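Local coordinates for beta-galactosidase (Trichoderma reesei, PDB 3OG2), which probably hydrolyses terminal non-reducing beta-D-galactose residues from beta-D-galactosides, as a glycoside hydrolase of family 35, at residues V77-F89 with A149-I161. Sequence-based numbering, arbitrary orientation.
Sequences VDWALLEGKPGRF and ATDNYVAHIASII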
loop_
_atom_site.group_PDB
_atom_site.type_symbol
_atom_site.label_atom_id
_atom_site.label_comp_id
_atom_site.label_asym_id
_atom_site.label_seq_id
_atom_site.Cartn_x
_atom_site.Cartn_y
_atom_site.Cartn_z
ATOM N N VAL A 77 -1.257 4.738 -11.030
ATOM C CA VAL A 77 -2.474 5.506 -11.346
ATOM C C VAL A 77 -3.498 4.516 -11.859
ATOM O O VAL A 77 -3.119 3.621 -12.654
ATOM C CB VAL A 77 -2.218 6.598 -12.389
ATOM C CG1 VAL A 77 -3.506 7.389 -12.605
ATOM C CG2 VAL A 77 -1.049 7.483 -12.004
ATOM N N ASP A 78 -4.751 4.613 -11.410
ATOM C CA ASP A 78 -5.799 3.670 -11.795
ATOM C C ASP A 78 -6.671 4.289 -12.869
ATOM O O ASP A 78 -7.519 5.169 -12.598
ATOM C CB ASP A 78 -6.598 3.325 -10.522
ATOM C CG ASP A 78 -7.655 2.300 -10.762
ATOM O OD1 ASP A 78 -7.919 1.851 -11.892
ATOM O OD2 ASP A 78 -8.302 1.875 -9.725
ATOM N N TRP A 79 -6.491 3.812 -14.104
ATOM C CA TRP A 79 -7.209 4.351 -15.270
ATOM C C TRP A 79 -8.717 4.288 -15.039
ATOM O O TRP A 79 -9.438 5.235 -15.412
ATOM C CB TRP A 79 -6.757 3.496 -16.478
ATOM C CG TRP A 79 -7.423 3.769 -17.782
ATOM C CD1 TRP A 79 -8.230 4.831 -18.189
ATOM C CD2 TRP A 79 -7.324 2.903 -18.929
ATOM N NE1 TRP A 79 -8.615 4.653 -19.489
ATOM C CE2 TRP A 79 -8.079 3.480 -19.972
ATOM C CE3 TRP A 79 -6.672 1.697 -19.163
ATOM C CZ2 TRP A 79 -8.194 2.893 -21.222
ATOM C CZ3 TRP A 79 -6.776 1.101 -20.396
ATOM C CH2 TRP A 79 -7.539 1.706 -21.412
ATOM N N ALA A 80 -9.223 3.211 -14.467
ATOM C CA ALA A 80 -10.672 3.009 -14.310
ATOM C C ALA A 80 -11.310 4.162 -13.516
ATOM O O ALA A 80 -12.501 4.416 -13.694
ATOM C CB ALA A 80 -10.952 1.691 -13.592
ATOM N N LEU A 81 -10.533 4.843 -12.647
ATOM C CA LEU A 81 -11.113 5.997 -11.904
ATOM C C LEU A 81 -11.076 7.292 -12.685
ATOM O O LEU A 81 -11.841 8.197 -12.322
ATOM C CB LEU A 81 -10.335 6.157 -10.581
ATOM C CG LEU A 81 -10.574 4.987 -9.583
ATOM C CD1 LEU A 81 -9.583 5.140 -8.426
ATOM C CD2 LEU A 81 -12.003 4.999 -9.096
ATOM N N LEU A 82 -10.172 7.366 -13.688
ATOM C CA LEU A 82 -9.965 8.643 -14.385
ATOM C C LEU A 82 -10.609 8.701 -15.733
ATOM O O LEU A 82 -10.685 9.796 -16.318
ATOM C CB LEU A 82 -8.448 8.865 -14.552
ATOM C CG LEU A 82 -7.662 8.784 -13.247
ATOM C CD1 LEU A 82 -6.238 9.283 -13.492
ATOM C CD2 LEU A 82 -8.293 9.608 -12.126
ATOM N N GLU A 83 -11.070 7.589 -16.291
ATOM C CA GLU A 83 -11.766 7.625 -17.581
ATOM C C GLU A 83 -12.954 6.675 -17.517
ATOM O O GLU A 83 -13.117 5.773 -18.342
ATOM C CB GLU A 83 -10.819 7.332 -18.761
ATOM C CG GLU A 83 -11.410 7.850 -20.076
ATOM C CD GLU A 83 -10.640 7.427 -21.305
ATOM O OE1 GLU A 83 -9.744 6.605 -21.220
ATOM O OE2 GLU A 83 -10.975 7.939 -22.407
ATOM N N GLY A 84 -13.787 6.904 -16.479
ATOM C CA GLY A 84 -14.972 6.050 -16.335
ATOM C C GLY A 84 -15.900 6.143 -17.526
ATOM O O GLY A 84 -16.572 5.166 -17.857
ATOM N N LYS A 85 -15.979 7.301 -18.189
ATOM C CA LYS A 85 -16.685 7.427 -19.456
ATOM C C LYS A 85 -15.689 7.473 -20.602
ATOM O O LYS A 85 -14.775 8.326 -20.536
ATOM C CB LYS A 85 -17.518 8.712 -19.503
ATOM C CG LYS A 85 -18.255 8.802 -20.801
ATOM C CD LYS A 85 -19.625 9.228 -20.849
ATOM C CE LYS A 85 -20.204 9.372 -22.285
ATOM N NZ LYS A 85 -21.066 10.591 -22.294
ATOM N N PRO A 86 -15.776 6.590 -21.556
ATOM C CA PRO A 86 -14.778 6.567 -22.606
ATOM C C PRO A 86 -14.704 7.928 -23.289
ATOM O O PRO A 86 -15.750 8.503 -23.655
ATOM C CB PRO A 86 -15.259 5.517 -23.595
ATOM C CG PRO A 86 -16.407 4.836 -22.932
ATOM C CD PRO A 86 -16.807 5.573 -21.708
ATOM N N GLY A 87 -13.497 8.462 -23.456
ATOM C CA GLY A 87 -13.307 9.739 -24.098
ATOM C C GLY A 87 -13.328 10.908 -23.147
ATOM O O GLY A 87 -13.090 12.053 -23.584
ATOM N N ARG A 88 -13.599 10.687 -21.873
ATOM C CA ARG A 88 -13.679 11.817 -20.913
ATOM C C ARG A 88 -12.737 11.587 -19.765
ATOM O O ARG A 88 -13.045 11.009 -18.742
ATOM C CB ARG A 88 -15.100 12.016 -20.399
ATOM C CG ARG A 88 -15.267 13.294 -19.605
ATOM C CD ARG A 88 -14.880 14.566 -20.323
ATOM N NE ARG A 88 -15.334 15.724 -19.551
ATOM C CZ ARG A 88 -14.665 16.491 -18.708
ATOM N NH1 ARG A 88 -13.376 16.218 -18.490
ATOM N NH2 ARG A 88 -15.269 17.510 -18.099
ATOM N N PHE A 89 -11.474 11.998 -19.945
ATOM C CA PHE A 89 -10.505 11.859 -18.880
ATOM C C PHE A 89 -10.826 12.925 -17.847
ATOM O O PHE A 89 -11.001 14.106 -18.194
ATOM C CB PHE A 89 -9.126 12.120 -19.476
ATOM C CG PHE A 89 -8.006 12.092 -18.425
ATOM C CD1 PHE A 89 -7.396 10.860 -18.107
ATOM C CD2 PHE A 89 -7.590 13.267 -17.809
ATOM C CE1 PHE A 89 -6.390 10.801 -17.153
ATOM C CE2 PHE A 89 -6.588 13.201 -16.851
ATOM C CZ PHE A 89 -5.987 11.979 -16.553
ATOM N N ALA A 149 -7.883 2.359 -27.619
ATOM C CA ALA A 149 -8.673 2.598 -26.401
ATOM C C ALA A 149 -7.816 3.187 -25.277
ATOM O O ALA A 149 -8.380 3.860 -24.416
ATOM C CB ALA A 149 -9.332 1.315 -25.917
ATOM N N THR A 150 -6.494 2.957 -25.292
ATOM C CA THR A 150 -5.609 3.467 -24.220
ATOM C C THR A 150 -5.061 4.861 -24.504
ATOM O O THR A 150 -4.464 5.497 -23.617
ATOM C CB THR A 150 -4.402 2.546 -23.983
ATOM O OG1 THR A 150 -3.488 2.619 -25.089
ATOM C CG2 THR A 150 -4.781 1.105 -23.715
ATOM N N ASP A 151 -5.206 5.327 -25.750
ATOM C CA ASP A 151 -4.456 6.518 -26.157
ATOM C C ASP A 151 -4.855 7.753 -25.376
ATOM O O ASP A 151 -3.981 8.550 -24.977
ATOM C CB ASP A 151 -4.694 6.852 -27.641
ATOM C CG ASP A 151 -3.928 5.926 -28.580
ATOM O OD1 ASP A 151 -2.874 5.369 -28.204
ATOM O OD2 ASP A 151 -4.364 5.829 -29.753
ATOM N N ASN A 152 -6.130 8.009 -25.180
ATOM C CA ASN A 152 -6.558 9.229 -24.506
ATOM C C ASN A 152 -6.052 9.217 -23.068
ATOM O O ASN A 152 -5.553 10.255 -22.586
ATOM C CB ASN A 152 -8.100 9.300 -24.552
ATOM C CG ASN A 152 -8.600 10.634 -24.018
ATOM O OD1 ASN A 152 -8.112 11.708 -24.362
ATOM N ND2 ASN A 152 -9.631 10.584 -23.170
ATOM N N TYR A 153 -6.160 8.109 -22.370
ATOM C CA TYR A 153 -5.696 8.049 -20.986
ATOM C C TYR A 153 -4.212 8.283 -20.946
ATOM O O TYR A 153 -3.732 9.096 -20.131
ATOM C CB TYR A 153 -6.040 6.637 -20.410
ATOM C CG TYR A 153 -5.309 6.400 -19.117
ATOM C CD1 TYR A 153 -5.662 7.097 -17.933
ATOM C CD2 TYR A 153 -4.263 5.482 -19.044
ATOM C CE1 TYR A 153 -4.938 6.844 -16.735
ATOM C CE2 TYR A 153 -3.567 5.249 -17.894
ATOM C CZ TYR A 153 -3.907 5.929 -16.738
ATOM O OH TYR A 153 -3.218 5.689 -15.579
ATOM N N VAL A 154 -3.425 7.615 -21.789
ATOM C CA VAL A 154 -1.965 7.803 -21.642
ATOM C C VAL A 154 -1.567 9.200 -22.008
ATOM O O VAL A 154 -0.726 9.829 -21.328
ATOM C CB VAL A 154 -1.156 6.743 -22.420
ATOM C CG1 VAL A 154 0.325 6.987 -22.195
ATOM C CG2 VAL A 154 -1.605 5.333 -21.962
ATOM N N ALA A 155 -2.175 9.780 -23.057
ATOM C CA ALA A 155 -1.825 11.133 -23.434
ATOM C C ALA A 155 -2.046 12.089 -22.281
ATOM O O ALA A 155 -1.211 12.974 -22.026
ATOM C CB ALA A 155 -2.635 11.545 -24.663
ATOM N N HIS A 156 -3.168 11.930 -21.579
ATOM C CA HIS A 156 -3.475 12.825 -20.479
ATOM C C HIS A 156 -2.596 12.551 -19.268
ATOM O O HIS A 156 -1.992 13.470 -18.688
ATOM C CB HIS A 156 -4.965 12.678 -20.044
ATOM C CG HIS A 156 -5.848 13.438 -20.968
ATOM N ND1 HIS A 156 -6.337 12.960 -22.181
ATOM C CD2 HIS A 156 -6.362 14.690 -20.801
ATOM C CE1 HIS A 156 -7.099 13.920 -22.737
ATOM N NE2 HIS A 156 -7.122 14.972 -21.916
ATOM N N ILE A 157 -2.521 11.274 -18.820
ATOM C CA ILE A 157 -1.801 11.028 -17.559
ATOM C C ILE A 157 -0.302 11.199 -17.748
ATOM O O ILE A 157 0.390 11.695 -16.841
ATOM C CB ILE A 157 -2.172 9.646 -16.972
ATOM C CG1 ILE A 157 -1.839 9.592 -15.473
ATOM C CG2 ILE A 157 -1.497 8.476 -17.709
ATOM C CD1 ILE A 157 -2.707 10.480 -14.606
ATOM N N ALA A 158 0.256 10.814 -18.902
ATOM C CA ALA A 158 1.695 10.955 -19.075
ATOM C C ALA A 158 2.025 12.405 -19.248
ATOM O O ALA A 158 3.136 12.794 -18.858
ATOM C CB ALA A 158 2.198 10.073 -20.210
ATOM N N SER A 159 1.123 13.248 -19.754
ATOM C CA SER A 159 1.483 14.681 -19.781
ATOM C C SER A 159 1.405 15.297 -18.389
ATOM O O SER A 159 2.239 16.146 -18.079
ATOM C CB SER A 159 0.600 15.403 -20.772
ATOM O OG SER A 159 -0.737 15.481 -20.367
ATOM N N ILE A 160 0.470 14.844 -17.532
ATOM C CA ILE A 160 0.452 15.280 -16.133
ATOM C C ILE A 160 1.740 14.873 -15.448
ATOM O O ILE A 160 2.384 15.668 -14.759
ATOM C CB ILE A 160 -0.771 14.658 -15.432
ATOM C CG1 ILE A 160 -2.066 15.395 -15.845
ATOM C CG2 ILE A 160 -0.637 14.646 -13.919
ATOM C CD1 ILE A 160 -3.340 14.652 -15.542
ATOM N N ILE A 161 2.164 13.629 -15.641
ATOM C CA ILE A 161 3.419 13.165 -15.022
ATOM C C ILE A 161 4.591 13.930 -15.600
ATOM O O ILE A 161 5.559 14.275 -14.912
ATOM C CB ILE A 161 3.497 11.658 -15.226
ATOM C CG1 ILE A 161 2.380 10.928 -14.432
ATOM C CG2 ILE A 161 4.856 11.076 -14.876
ATOM C CD1 ILE A 161 2.489 9.412 -14.606
HETATM O O HOH W 1 -7.958 6.211 -23.157
HETATM O O HOH W 2 -10.755 13.334 -22.419
#
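In the TIM barrel of this family 35 enzyme, the loop that leaves strand 72-76, just past the galactose-binding Y76, folds against helix 144-163, and W79, F89 and Y153 carry the contact. The five-membered ring of W79 and the Y153 ring form an offset stack, 4.1 Å apart between centroids, with the planes at 17°. Each CB also sits over the partner's ring in a CH-pi contact. Y153 is thus sandwiched, since I157 CG2 covers the opposite face, while the Y153 hydroxyl passes V77 CG1 and hydrogen-bonds to the carbonyl O of P115 on strand 110-116. The anti chi1 of W79 (175°) lays the five-membered ring on Y153 and carries the six-membered ring on to T150 CG2. W79 NE1 donates to the anti lone pair of E83 OE1 at 2.8 Å. Shortening the indole side chain to an alanine here is likely to keep only the CB contact with Y153, losing the stack and leaving E83 OE1 without its indole donor. The other oxygen, E83 OE2, is gripped from opposite faces of the carboxylate by G87 N and N152 ND2, the latter bond nearly straight at 175° and 3.1 Å long. A water that accepts from Y153 N lies 2.7 Å from both E83 OE1 and A149 O. Farther along the helix, H156 CB stands over the centre of the F89 ring, 3.3 Å from its centroid, while I160 CD1 approaches F89 CE2 at 3.8 Å.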